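PDB 3EQZ: response regulator from Colwellia psychrerythraea, which probably acts as a signal-receiving component of a two-component system, built on a CheY-like receiver domain with a parallel sheet between layers of helices. Local coordinates for residues N4-V9 / I49-L54; P25-V30 / T120-R125; A38-S43 / I62-H67; I78-Y83 / K108-E113. All blocks are in the same frame, centred on the assembly; numbering follows the deposited sequence.

How the contacts relate
Contact 1 is the core of this receiver domain, a backbone ladder between two neighbouring strands of the parallel sheet, and the other three contacts are partly buried and nearer the surface. Contacts 2 and 3, whose centres are about 23 Å apart, lie on opposite sides of the chain's centre, yet both touch contact 1: Phe27 packs on Val6 and Ile49, Phe39 on Phe7. Contacts 2 and 4 share helix 112-124, one near its end and the other leading into its start. Contact 4 meets contact 1 through the Lys108-Asp53 salt bridge. Straight backbone bonds dominate the centre, contacts 2 and 3 rely on van der Waals fit, and contact 4 is mixed, joining apolar contacts around Ile80 to a backbone bond and a water.

Contact 1 (N4-V9 / I49-L54); sequences NRVFIV and IIILDL
Ile49 buries more surface against 4-9 than any other residue of the pair, and its CD1 methyl does the touching, with Ile49 CD1 4.0 Å from Asn4 CB and 4.2 Å from Val6 CG2. With CG1 anti to the carbonyl carbon (chi1 -64°), the branch leans back along the strand and reaches Asn4. Ile51, two residues on and on the same face, sets its CD1 3.9 Å from Val6 CG1, so each methyl of Val6 has its own isoleucine. Val9 carries the other face: its CB lies 3.9 Å from Leu52 CD1, while its CG2 more loosely meets Ile50 CG2.

Between these two layers of side chains runs a regular parallel ladder, Val6 through Val9 in register with Ile49 through Leu52 and the strand axes only 14° apart. Five nearly straight backbone bonds join the segments. Phe7 N donates to Ile49 O, and Phe7 O accepts from Ile51 N at 2.8 Å; Val9 likewise bridges Ile51 and Asp53. Asp53 closes the strand, a position consistent with the acidic site of CheY-like receiver domains; OD1 forms a salt bridge with Lys108 and OD2 a hydrogen bond with Met55 N. Val6 and Ile8 turn their own backbone groups to Asn29 and strand 30-33, and Ile50 bonds to Ser76 beyond. Both strands are therefore interior members of the sheet, with helix 13-23 packed on Ile8 and Ile51.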
# COMPACT_ATOMS: atom_id res chain seq x y z
N ASN B 4 25.89 -8.69 20.23
CA ASN B 4 25.17 -7.43 19.99
C ASN B 4 24.14 -7.18 21.08
O ASN B 4 23.51 -8.11 21.63
CB ASN B 4 24.43 -7.41 18.64
CG ASN B 4 25.32 -7.78 17.44
OD1 ASN B 4 25.95 -8.83 17.44
ND2 ASN B 4 25.31 -6.94 16.40
N ARG B 5 23.93 -5.91 21.41
CA ARG B 5 22.80 -5.58 22.25
C ARG B 5 21.50 -5.71 21.42
O ARG B 5 21.45 -5.25 20.26
CB ARG B 5 22.95 -4.18 22.85
CG ARG B 5 24.26 -3.98 23.69
CD ARG B 5 24.27 -2.61 24.42
NE ARG B 5 24.14 -1.49 23.46
CZ ARG B 5 24.09 -0.20 23.81
NH1 ARG B 5 24.20 0.13 25.09
NH2 ARG B 5 23.95 0.75 22.91
N VAL B 6 20.48 -6.35 21.99
CA VAL B 6 19.15 -6.39 21.38
C VAL B 6 18.24 -5.63 22.34
O VAL B 6 18.33 -5.85 23.54
CB VAL B 6 18.65 -7.82 21.17
CG1 VAL B 6 17.23 -7.82 20.56
CG2 VAL B 6 19.62 -8.59 20.27
N PHE B 7 17.44 -4.71 21.83
CA PHE B 7 16.46 -3.98 22.65
C PHE B 7 15.10 -4.35 22.16
O PHE B 7 14.80 -4.15 20.97
CB PHE B 7 16.66 -2.47 22.50
CG PHE B 7 18.01 -2.00 23.02
CD1 PHE B 7 18.19 -1.71 24.37
CD2 PHE B 7 19.10 -1.88 22.17
CE1 PHE B 7 19.45 -1.30 24.89
CE2 PHE B 7 20.38 -1.46 22.68
CZ PHE B 7 20.55 -1.18 24.04
N ILE B 8 14.29 -4.89 23.06
CA ILE B 8 12.92 -5.23 22.77
C ILE B 8 12.01 -4.12 23.30
O ILE B 8 12.02 -3.83 24.51
CB ILE B 8 12.49 -6.55 23.45
CG1 ILE B 8 13.33 -7.70 22.92
CG2 ILE B 8 10.95 -6.82 23.22
CD1 ILE B 8 13.29 -8.98 23.76
N VAL B 9 11.24 -3.50 22.40
CA VAL B 9 10.36 -2.39 22.77
C VAL B 9 8.88 -2.78 22.50
O VAL B 9 8.43 -2.90 21.35
CB VAL B 9 10.77 -1.11 22.04
CG1 VAL B 9 10.05 0.11 22.60
CG2 VAL B 9 12.32 -0.96 22.09
N ILE B 49 20.53 -4.00 17.70
CA ILE B 49 19.35 -4.51 17.01
C ILE B 49 18.11 -4.15 17.84
O ILE B 49 18.05 -4.41 19.03
CB ILE B 49 19.40 -6.01 16.90
CG1 ILE B 49 20.60 -6.43 16.03
CG2 ILE B 49 18.08 -6.52 16.30
CD1 ILE B 49 21.14 -7.85 16.44
N ILE B 50 17.13 -3.51 17.22
CA ILE B 50 15.93 -3.06 17.94
C ILE B 50 14.76 -3.88 17.41
O ILE B 50 14.54 -3.92 16.19
CB ILE B 50 15.63 -1.59 17.67
CG1 ILE B 50 16.85 -0.72 18.06
CG2 ILE B 50 14.32 -1.15 18.34
CD1 ILE B 50 16.76 0.70 17.46
N ILE B 51 14.05 -4.55 18.30
CA ILE B 51 12.81 -5.21 17.91
C ILE B 51 11.69 -4.36 18.42
O ILE B 51 11.53 -4.18 19.63
CB ILE B 51 12.73 -6.66 18.44
CG1 ILE B 51 13.96 -7.48 17.97
CG2 ILE B 51 11.38 -7.32 18.10
CD1 ILE B 51 14.01 -8.92 18.60
N LEU B 52 10.92 -3.80 17.49
CA LEU B 52 9.93 -2.78 17.82
C LEU B 52 8.51 -3.27 17.52
O LEU B 52 8.19 -3.56 16.34
CB LEU B 52 10.21 -1.48 17.05
CG LEU B 52 9.17 -0.31 17.23
CD1 LEU B 52 9.01 0.12 18.73
CD2 LEU B 52 9.49 0.94 16.36
N ASP B 53 7.67 -3.41 18.56
CA ASP B 53 6.26 -3.70 18.33
C ASP B 53 5.60 -2.38 18.00
O ASP B 53 5.86 -1.41 18.67
CB ASP B 53 5.56 -4.39 19.53
CG ASP B 53 4.10 -4.85 19.19
OD1 ASP B 53 3.87 -6.07 18.97
OD2 ASP B 53 3.19 -3.99 19.08
N LEU B 54 4.75 -2.34 16.96
CA LEU B 54 4.14 -1.09 16.54
C LEU B 54 3.12 -0.62 17.56
O LEU B 54 2.75 0.53 17.58
CB LEU B 54 3.44 -1.23 15.19
CG LEU B 54 4.31 -1.43 13.96
CD1 LEU B 54 3.40 -1.45 12.73
CD2 LEU B 54 5.41 -0.38 13.82

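Contact 2 (P25-V30 / T120-R125); sequences PIFGNV and TSLSNR
Phe27 points the CZ end of its ring at the last turn of helix 112-124, with Phe27 CZ 3.7 Å from Ser123 CA and 4.3 Å from Leu122 CG. The carbonyl carbon of Leu122 lies at the ring's edge, near its plane, and CZ leads the approach. The first torsion, with CG anti to the carbonyl carbon (chi1 -72°), helps to carry the ring toward the helix.

Ile26, one residue earlier in the loop, straddles the same turn with both branches. Its CG2 methyl rests 3.9 Å from Ser123 CB, and Ile26 CD1 comes within 3.6 Å of Thr120 OG1, the isoleucine lying roughly perpendicular to the threonine side chain. Ser123 CB is thus touched by both loop residues. Leu119 and Thr116 continue the helical surface under Ile26, and Phe27 also packs on Val6 of the central sheet.

No hydrogen bond spans this contact. The hydroxyls of the two helix residues are engaged elsewhere, Thr120 OG1 with Thr116 O and Ser123 OG with Ser2 N. What holds the loop to the helix is therefore van der Waals packing of apolar loop side chains on a helix that meets them with Leu122, with Ser123 CB and CA, and with the already bonded Thr120 hydroxyl.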
# COMPACT_ATOMS: atom_id res chain seq x y z
N PRO B 25 18.42 -16.95 24.30
CA PRO B 25 19.39 -18.04 24.05
C PRO B 25 20.33 -17.71 22.91
O PRO B 25 21.39 -18.35 22.78
CB PRO B 25 18.48 -19.23 23.65
CG PRO B 25 17.23 -19.00 24.45
CD PRO B 25 17.04 -17.45 24.33
N ILE B 26 19.98 -16.74 22.08
CA ILE B 26 20.78 -16.46 20.90
C ILE B 26 21.63 -15.21 21.11
O ILE B 26 22.80 -15.21 20.77
CB ILE B 26 19.87 -16.29 19.62
CG1 ILE B 26 19.02 -17.56 19.43
CG2 ILE B 26 20.75 -15.98 18.41
CD1 ILE B 26 17.81 -17.47 18.50
N PHE B 27 21.03 -14.14 21.63
CA PHE B 27 21.79 -12.92 21.92
C PHE B 27 21.62 -12.67 23.40
O PHE B 27 20.60 -12.14 23.83
CB PHE B 27 21.21 -11.68 21.17
CG PHE B 27 21.44 -11.68 19.69
CD1 PHE B 27 22.50 -10.97 19.14
CD2 PHE B 27 20.59 -12.38 18.83
CE1 PHE B 27 22.73 -10.96 17.76
CE2 PHE B 27 20.81 -12.36 17.43
CZ PHE B 27 21.89 -11.66 16.89
N GLY B 28 22.62 -13.01 24.20
CA GLY B 28 22.44 -12.98 25.64
C GLY B 28 22.24 -11.59 26.19
O GLY B 28 21.59 -11.44 27.20
N ASN B 29 22.79 -10.57 25.52
CA ASN B 29 22.70 -9.17 25.96
C ASN B 29 21.41 -8.50 25.50
O ASN B 29 21.42 -7.58 24.69
CB ASN B 29 23.90 -8.35 25.44
CG ASN B 29 25.23 -8.88 25.97
OD1 ASN B 29 25.33 -9.33 27.14
ND2 ASN B 29 26.27 -8.86 25.11
N VAL B 30 20.29 -8.97 26.01
CA VAL B 30 19.02 -8.51 25.52
C VAL B 30 18.32 -7.81 26.68
O VAL B 30 18.37 -8.25 27.83
CB VAL B 30 18.19 -9.68 24.99
CG1 VAL B 30 17.95 -10.73 26.08
CG2 VAL B 30 16.85 -9.21 24.44
N THR B 120 19.06 -16.57 14.57
CA THR B 120 20.21 -17.45 14.40
C THR B 120 21.06 -17.05 13.20
O THR B 120 22.27 -16.83 13.35
CB THR B 120 19.78 -18.92 14.36
OG1 THR B 120 19.08 -19.21 15.58
CG2 THR B 120 20.99 -19.90 14.21
N SER B 121 20.47 -16.89 12.00
CA SER B 121 21.33 -16.47 10.88
C SER B 121 21.94 -15.07 11.13
O SER B 121 23.09 -14.78 10.72
CB SER B 121 20.59 -16.48 9.54
OG SER B 121 19.58 -15.48 9.53
N LEU B 122 21.18 -14.20 11.80
CA LEU B 122 21.63 -12.83 12.04
C LEU B 122 22.90 -12.86 12.90
O LEU B 122 23.89 -12.16 12.61
CB LEU B 122 20.50 -11.99 12.68
CG LEU B 122 20.79 -10.50 12.90
CD1 LEU B 122 21.18 -9.83 11.59
CD2 LEU B 122 19.60 -9.74 13.58
N SER B 123 22.86 -13.71 13.92
CA SER B 123 23.98 -13.93 14.81
C SER B 123 25.20 -14.48 14.07
O SER B 123 26.30 -14.00 14.24
CB SER B 123 23.57 -14.96 15.84
OG SER B 123 24.53 -15.09 16.85
N ASN B 124 24.98 -15.50 13.26
CA ASN B 124 26.05 -16.12 12.50
C ASN B 124 26.70 -15.19 11.46
O ASN B 124 27.85 -15.39 11.08
CB ASN B 124 25.52 -17.38 11.79
CG ASN B 124 25.12 -18.46 12.77
OD1 ASN B 124 25.52 -18.43 13.93
ND2 ASN B 124 24.31 -19.41 12.32
N ARG B 125 25.97 -14.19 10.98
CA ARG B 125 26.62 -13.25 10.07
C ARG B 125 27.18 -11.97 10.72
O ARG B 125 27.46 -10.97 10.03
CB ARG B 125 25.77 -12.96 8.82
CG ARG B 125 24.60 -12.02 8.99
CD ARG B 125 23.59 -12.35 7.89
NE ARG B 125 22.60 -11.30 7.67
CZ ARG B 125 22.70 -10.02 8.07
NH1 ARG B 125 23.79 -9.60 8.71
NH2 ARG B 125 21.71 -9.16 7.81

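Contact 3 (A38-S43 / I62-H67); sequences AFLTLS and IEVIRH
Leu40 lies over one face of the His67 imidazole, and this CH-pi contact dominates the meeting of 38-43 with helix 60-70. Leu40 CB stands 4.1 Å from the centroid of the His67 ring, only 6° off the normal. Farther along, Leu40 CD2 lies 3.4 Å from His67 CD2 while Leu40 CD1 approaches His67 CB at 3.8 Å; the leucine and the imidazole run alongside one another, pointing opposite ways. A chi1 of 179° extends the ring from the helix toward Leu40, and chi2 near 95° turns its face to the leucine.

Apolar contacts form a second group on the sheet side. Phe39 CE2 meets Val64 CG1 at 4.0 Å, the aromatic side chain set nearly square to the valine, and Leu40 CD2 reaches Val64 CG1 at 4.2 Å. Phe39 continues inward to Phe7 and Val9, and Val64 to Leu52.

Polar bonds stay within each segment. Ala38 O accepts from both the hydroxyl and the backbone N of Thr41. Arg66 grips Glu63 side-on, NE to OE1 and NH2 to OE2, the latter at 2.6 Å and both in the guanidinium plane through syn lone pairs; NH1 goes on to Glu70.

Leu40 O and His67 NE2 approach to 3.3 Å at an angle too poor for a hydrogen bond. Between the two segments, then, the imidazole works as a flat surface for a leucine, while the Glu63-Arg66 pair stays within helix 60-70, beside its copy in the third subunit, and adds no polar bond to 38-43.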
# COMPACT_ATOMS: atom_id res chain seq x y z
N ALA B 38 11.21 5.59 27.76
CA ALA B 38 12.44 5.34 28.48
C ALA B 38 13.47 4.83 27.48
O ALA B 38 14.67 5.16 27.54
CB ALA B 38 12.21 4.30 29.61
N PHE B 39 12.99 3.98 26.57
CA PHE B 39 13.89 3.47 25.55
C PHE B 39 14.47 4.61 24.73
O PHE B 39 15.63 4.57 24.33
CB PHE B 39 13.17 2.48 24.64
CG PHE B 39 13.92 2.20 23.36
CD1 PHE B 39 15.01 1.34 23.35
CD2 PHE B 39 13.51 2.76 22.17
CE1 PHE B 39 15.71 1.06 22.17
CE2 PHE B 39 14.17 2.51 21.00
CZ PHE B 39 15.28 1.64 21.00
N LEU B 40 13.68 5.64 24.52
CA LEU B 40 14.10 6.75 23.65
C LEU B 40 15.18 7.65 24.24
O LEU B 40 15.69 8.54 23.56
CB LEU B 40 12.89 7.58 23.21
CG LEU B 40 11.95 6.88 22.22
CD1 LEU B 40 10.82 7.78 21.77
CD2 LEU B 40 12.76 6.37 21.02
N THR B 41 15.56 7.42 25.48
CA THR B 41 16.62 8.23 26.08
C THR B 41 17.96 7.64 25.69
O THR B 41 19.01 8.31 25.80
CB THR B 41 16.52 8.27 27.65
OG1 THR B 41 16.66 6.95 28.18
CG2 THR B 41 15.16 8.85 28.10
N LEU B 42 17.93 6.39 25.22
CA LEU B 42 19.18 5.67 24.89
C LEU B 42 19.76 6.13 23.57
O LEU B 42 19.03 6.52 22.66
CB LEU B 42 18.93 4.17 24.79
CG LEU B 42 18.49 3.46 26.06
CD1 LEU B 42 18.30 2.00 25.79
CD2 LEU B 42 19.55 3.70 27.12
N SER B 43 21.08 6.09 23.45
CA SER B 43 21.68 6.37 22.13
C SER B 43 22.29 5.06 21.59
O SER B 43 23.01 4.36 22.26
CB SER B 43 22.69 7.55 22.15
OG SER B 43 22.06 8.85 22.21
N ILE B 62 4.91 4.28 16.05
CA ILE B 62 5.23 5.36 15.13
C ILE B 62 6.11 6.44 15.73
O ILE B 62 7.01 6.97 15.08
CB ILE B 62 3.95 6.00 14.56
CG1 ILE B 62 3.06 4.88 14.02
CG2 ILE B 62 4.30 6.93 13.41
CD1 ILE B 62 3.85 3.88 13.15
N GLU B 63 5.87 6.79 16.99
CA GLU B 63 6.75 7.79 17.66
C GLU B 63 8.20 7.31 17.83
O GLU B 63 9.16 8.09 17.76
CB GLU B 63 6.19 8.15 19.05
CG GLU B 63 7.01 9.30 19.77
CD GLU B 63 7.38 10.47 18.80
OE1 GLU B 63 6.65 10.68 17.81
OE2 GLU B 63 8.41 11.17 19.00
N VAL B 64 8.40 6.03 18.10
CA VAL B 64 9.77 5.53 18.21
C VAL B 64 10.46 5.63 16.83
O VAL B 64 11.60 6.04 16.74
CB VAL B 64 9.74 4.08 18.74
CG1 VAL B 64 11.07 3.36 18.57
CG2 VAL B 64 9.25 4.06 20.24
N ILE B 65 9.74 5.27 15.76
CA ILE B 65 10.27 5.39 14.40
C ILE B 65 10.64 6.82 14.06
O ILE B 65 11.76 7.09 13.61
CB ILE B 65 9.27 4.82 13.36
CG1 ILE B 65 9.23 3.30 13.47
CG2 ILE B 65 9.64 5.27 11.94
CD1 ILE B 65 8.08 2.67 12.68
N ARG B 66 9.70 7.75 14.30
CA ARG B 66 9.97 9.18 14.16
C ARG B 66 11.21 9.62 14.97
O ARG B 66 12.09 10.26 14.46
CB ARG B 66 8.76 10.03 14.62
CG ARG B 66 8.85 11.46 14.04
CD ARG B 66 8.29 12.58 14.91
NE ARG B 66 8.72 12.48 16.28
CZ ARG B 66 9.86 12.98 16.76
NH1 ARG B 66 10.70 13.64 15.97
NH2 ARG B 66 10.16 12.78 18.05
N HIS B 67 11.27 9.27 16.25
CA HIS B 67 12.44 9.66 17.05
C HIS B 67 13.74 9.07 16.47
O HIS B 67 14.74 9.77 16.29
CB HIS B 67 12.26 9.21 18.50
CG HIS B 67 13.43 9.53 19.38
ND1 HIS B 67 13.49 10.69 20.15
CD2 HIS B 67 14.59 8.87 19.60
CE1 HIS B 67 14.64 10.72 20.81
NE2 HIS B 67 15.33 9.63 20.49

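Contact 4 (I78-Y83 / K108-E113); sequences ILISGY and KPINTE
Ile80 meets Lys108 and Ile110 where two neighbouring strands of the CheY-like fold end, at the C-terminal edge of the parallel sheet. Its CG2 methyl is the point of contact, with Ile80 CG2 3.5 Å from Ile110 CD1 and 3.7 Å from Lys108 CD, and both partners lie across the Ile80 side chain. Ile80 CD1 also touches Ile110 CD1, at 3.6 Å, so that one methyl of Ile110 is set against both branches of Ile80.

Both partners have first torsions away from staggered values. Ile110 has chi1 at -147°, which puts CG2 in the crowded position between backbone N and carbonyl carbon. Lys108 is likewise off-stagger at chi1 (-100°), and its chain bends at chi3 (71°). Its aliphatic part runs over Ile80 while NZ forms a salt bridge with Asp53 OD1. The Lys-Pro pair with a cis peptide bond, here Lys108 and Pro109, is a familiar feature of receiver domains.

Beyond Ile110, the side chain of Asn111 caps helix 112-124 by accepting from Val114 N, and Leu18 of helix 13-23 packs on Ile110. In the backbone, Lys108 N donates to Ser81 O, although the position of that oxygen is less certain. A single water closes the far end, accepting from Tyr83 N at 3.0 Å and donating to Lys108 O at 3.1 Å.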
# COMPACT_ATOMS: atom_id res chain seq x y z
N ILE B 78 13.87 -4.22 13.56
CA ILE B 78 12.88 -5.26 13.23
C ILE B 78 11.52 -4.78 13.72
O ILE B 78 11.42 -4.31 14.84
CB ILE B 78 13.20 -6.59 13.91
CG1 ILE B 78 14.52 -7.15 13.36
CG2 ILE B 78 12.06 -7.55 13.73
CD1 ILE B 78 15.27 -8.18 14.28
N LEU B 79 10.49 -4.84 12.86
CA LEU B 79 9.20 -4.35 13.23
C LEU B 79 8.23 -5.48 13.38
O LEU B 79 8.21 -6.40 12.57
CB LEU B 79 8.66 -3.38 12.19
CG LEU B 79 9.55 -2.21 11.82
CD1 LEU B 79 8.91 -1.51 10.61
CD2 LEU B 79 9.71 -1.20 13.04
N ILE B 80 7.39 -5.39 14.39
CA ILE B 80 6.44 -6.46 14.65
C ILE B 80 5.05 -5.90 14.80
O ILE B 80 4.88 -4.85 15.40
CB ILE B 80 6.82 -7.25 15.89
CG1 ILE B 80 8.28 -7.76 15.70
CG2 ILE B 80 5.80 -8.43 16.03
CD1 ILE B 80 8.71 -8.84 16.66
N SER B 81 4.08 -6.60 14.19
CA SER B 81 2.66 -6.18 14.23
C SER B 81 1.77 -7.13 13.44
O SER B 81 2.28 -7.90 12.63
CB SER B 81 2.53 -4.79 13.57
OG SER B 81 1.37 -4.12 14.03
N GLY B 82 0.45 -7.03 13.59
CA GLY B 82 -0.49 -7.62 12.57
C GLY B 82 -0.24 -7.22 11.10
O GLY B 82 0.09 -6.07 10.79
N TYR B 83 -0.37 -8.17 10.15
CA TYR B 83 -0.34 -7.80 8.71
C TYR B 83 -1.33 -6.66 8.45
O TYR B 83 -1.04 -5.70 7.74
CB TYR B 83 -0.71 -8.98 7.79
CG TYR B 83 -0.65 -8.65 6.31
CD1 TYR B 83 0.51 -8.87 5.58
CD2 TYR B 83 -1.76 -8.10 5.65
CE1 TYR B 83 0.58 -8.56 4.22
CE2 TYR B 83 -1.71 -7.78 4.30
CZ TYR B 83 -0.54 -8.01 3.59
OH TYR B 83 -0.48 -7.70 2.24
N LYS B 108 2.11 -10.56 13.76
CA LYS B 108 1.63 -11.21 14.94
C LYS B 108 0.33 -11.97 14.58
O LYS B 108 -0.33 -11.64 13.59
CB LYS B 108 1.37 -10.15 15.99
CG LYS B 108 2.45 -10.06 16.99
CD LYS B 108 2.50 -8.70 17.57
CE LYS B 108 1.34 -8.48 18.43
NZ LYS B 108 1.53 -7.27 19.28
N PRO B 109 0.03 -13.06 15.33
CA PRO B 109 0.96 -13.57 16.34
C PRO B 109 2.17 -14.21 15.68
O PRO B 109 2.13 -14.75 14.56
CB PRO B 109 0.14 -14.64 17.09
CG PRO B 109 -0.81 -15.13 16.05
CD PRO B 109 -1.05 -14.01 15.03
N ILE B 110 3.23 -14.15 16.44
CA ILE B 110 4.55 -14.39 15.95
C ILE B 110 4.77 -15.87 15.64
O ILE B 110 4.37 -16.72 16.41
CB ILE B 110 5.52 -13.89 17.06
CG1 ILE B 110 6.78 -13.34 16.44
CG2 ILE B 110 5.74 -14.94 18.09
CD1 ILE B 110 6.71 -11.83 16.42
N ASN B 111 5.41 -16.16 14.51
CA ASN B 111 5.87 -17.53 14.23
C ASN B 111 7.24 -17.68 14.88
O ASN B 111 8.24 -17.13 14.43
CB ASN B 111 5.90 -17.83 12.71
CG ASN B 111 6.34 -19.25 12.43
OD1 ASN B 111 7.28 -19.74 13.01
ND2 ASN B 111 5.63 -19.93 11.55
N THR B 112 7.28 -18.36 16.01
CA THR B 112 8.51 -18.36 16.80
C THR B 112 9.60 -19.16 16.09
O THR B 112 10.79 -18.86 16.22
CB THR B 112 8.27 -18.96 18.21
OG1 THR B 112 7.79 -20.29 18.02
CG2 THR B 112 7.18 -18.18 18.96
N GLU B 113 9.20 -20.18 15.33
CA GLU B 113 10.17 -20.91 14.51
C GLU B 113 10.89 -19.96 13.55
O GLU B 113 12.13 -19.97 13.49
CB GLU B 113 9.49 -22.08 13.73
CG GLU B 113 10.41 -22.96 12.89
CD GLU B 113 9.67 -24.07 12.06
OE1 GLU B 113 8.43 -24.05 11.93
OE2 GLU B 113 10.37 -24.98 11.55
O HOH W 1 -1.19 -11.00 10.69